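Local coordinates for DNA mismatch repair protein MutS (Thermus aquaticus, PDB 1EWQ) that takes part in DNA mismatch repair, binding mismatched DNA and showing a weak ATPase activity, at residues A135-A138 and G144-F147. Numbering follows the deposited sequence.
Sequences AAIA and GLAF
Ala135–Ala138 and Gly144–Phe147 are the facing arms of an antiparallel beta hairpin in MutS domain II, first two in chain order and side by side in the middle of its mixed sheet. Ala136 pairs with Ala146, and Ala138 with Gly144, as hydrogen-bonded pairs of two bonds each. Ala136 N gives its hydrogen to Ala146 O at 2.9 Å, and Ala146 N returns one to Ala136 O, its N-H pointing at the oxygen with an angle of 161°. Nearer the turn, Gly144 N meets Ala138 O at 2.8 Å, the donor tilted 30° from the carbonyl plane, while Ala138 N reaches Gly144 O at 3.0 Å. Three of these acceptors also take a CA-H...O contact from the neighbouring non-hydrogen-bonded pair, for example Ile137 CA on Gly144 O at 3.3 Å, so each of the three is approached by both an N-H and a C-H.

The side chains of Ala135, Ile137, Leu145 and Phe147 share one face. The methyl of Ala135 lies obliquely against the CD2-CE2 bond of the Phe147 ring, its CB 3.6 Å from both atoms. With CG beside its own backbone N (chi1 -60°), Phe147 brings the CD2-CE2 bond next to the small alanine. The end of Leu145 leans back over the partner strand, CD2 lying 3.7 Å from Ala136 O, and makes a looser apolar touch with Ile137 CG1 at 4.2 Å.

Helix 163–173 covers this face, Leu166 touching both Ile137 and Leu145 and His173 stacking on the Phe147 ring. On the opposite face the two segments present the methyls of Ala136, Ala138 and Ala146, against which helix 215–232 packs through Ala220, Leu224 and Arg219. Strand 177–180 hydrogen-bonds the outer edge of 135–138, and strand 154–160 that of 144–147, making the hairpin the buried middle of the sheet.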
ATOM      1  N   ALA C 135       5.125  21.862  10.096  1.00 25.04           N
ATOM      2  CA  ALA C 135       4.188  22.964  10.231  1.00 25.82           C
ATOM      3  C   ALA C 135       3.688  23.067  11.670  1.00 26.42           C
ATOM      4  O   ALA C 135       3.647  22.071  12.395  1.00 26.52           O
ATOM      5  CB  ALA C 135       3.008  22.764   9.277  1.00 25.50           C
ATOM      6  N   ALA C 136       3.323  24.281  12.076  1.00 27.17           N
ATOM      7  CA  ALA C 136       2.799  24.532  13.420  1.00 27.83           C
ATOM      8  C   ALA C 136       1.596  25.469  13.327  1.00 28.29           C
ATOM      9  O   ALA C 136       1.654  26.500  12.652  1.00 27.96           O
ATOM     10  CB  ALA C 136       3.878  25.147  14.305  1.00 27.28           C
ATOM     11  N   ILE C 137       0.521  25.089  14.016  1.00 28.81           N
ATOM     12  CA  ILE C 137      -0.732  25.836  14.053  1.00 29.74           C
ATOM     13  C   ILE C 137      -1.090  26.201  15.501  1.00 30.83           C
ATOM     14  O   ILE C 137      -1.070  25.341  16.393  1.00 30.94           O
ATOM     15  CB  ILE C 137      -1.899  24.984  13.476  1.00 29.69           C
ATOM     16  CG1 ILE C 137      -1.671  24.717  11.980  1.00 29.82           C
ATOM     17  CG2 ILE C 137      -3.227  25.681  13.716  1.00 29.34           C
ATOM     18  CD1 ILE C 137      -2.610  23.671  11.387  1.00 29.30           C
ATOM     19  N   ALA C 138      -1.423  27.467  15.730  1.00 31.64           N
ATOM     20  CA  ALA C 138      -1.796  27.933  17.062  1.00 32.76           C
ATOM     21  C   ALA C 138      -2.847  29.032  16.967  1.00 33.35           C
ATOM     22  O   ALA C 138      -3.153  29.515  15.877  1.00 33.39           O
ATOM     23  CB  ALA C 138      -0.567  28.448  17.800  1.00 32.97           C
ATOM     24  N   GLY C 144      -2.568  31.301  13.756  1.00 31.06           N
ATOM     25  CA  GLY C 144      -1.161  31.387  13.413  1.00 29.06           C
ATOM     26  C   GLY C 144      -0.704  30.103  12.741  1.00 27.84           C
ATOM     27  O   GLY C 144      -0.962  29.016  13.238  1.00 27.51           O
ATOM     28  N   LEU C 145      -0.024  30.232  11.608  1.00 26.83           N
ATOM     29  CA  LEU C 145       0.456  29.077  10.852  1.00 25.77           C
ATOM     30  C   LEU C 145       1.899  29.374  10.457  1.00 25.13           C
ATOM     31  O   LEU C 145       2.175  30.413   9.846  1.00 24.75           O
ATOM     32  CB  LEU C 145      -0.393  28.915   9.587  1.00 25.77           C
ATOM     33  CG  LEU C 145      -0.530  27.593   8.818  1.00 25.68           C
ATOM     34  CD1 LEU C 145      -0.668  27.923   7.337  1.00 25.34           C
ATOM     35  CD2 LEU C 145       0.638  26.681   9.051  1.00 25.39           C
ATOM     36  N   ALA C 146       2.819  28.476  10.810  1.00 24.46           N
ATOM     37  CA  ALA C 146       4.228  28.669  10.470  1.00 23.78           C
ATOM     38  C   ALA C 146       4.849  27.387   9.949  1.00 23.63           C
ATOM     39  O   ALA C 146       4.483  26.289  10.360  1.00 23.95           O
ATOM     40  CB  ALA C 146       5.009  29.178  11.674  1.00 23.23           C
ATOM     41  N   PHE C 147       5.791  27.537   9.028  1.00 22.80           N
ATOM     42  CA  PHE C 147       6.469  26.404   8.435  1.00 22.39           C
ATOM     43  C   PHE C 147       7.972  26.523   8.607  1.00 22.56           C
ATOM     44  O   PHE C 147       8.524  27.621   8.689  1.00 22.61           O
ATOM     45  CB  PHE C 147       6.179  26.318   6.932  1.00 21.48           C
ATOM     46  CG  PHE C 147       4.730  26.164   6.596  1.00 20.66           C
ATOM     47  CD1 PHE C 147       3.974  27.260   6.233  1.00 20.39           C
ATOM     48  CD2 PHE C 147       4.120  24.912   6.641  1.00 20.22           C
ATOM     49  CE1 PHE C 147       2.619  27.122   5.916  1.00 20.34           C
ATOM     50  CE2 PHE C 147       2.775  24.766   6.329  1.00 20.23           C
ATOM     51  CZ  PHE C 147       2.024  25.874   5.965  1.00 20.37           C
TER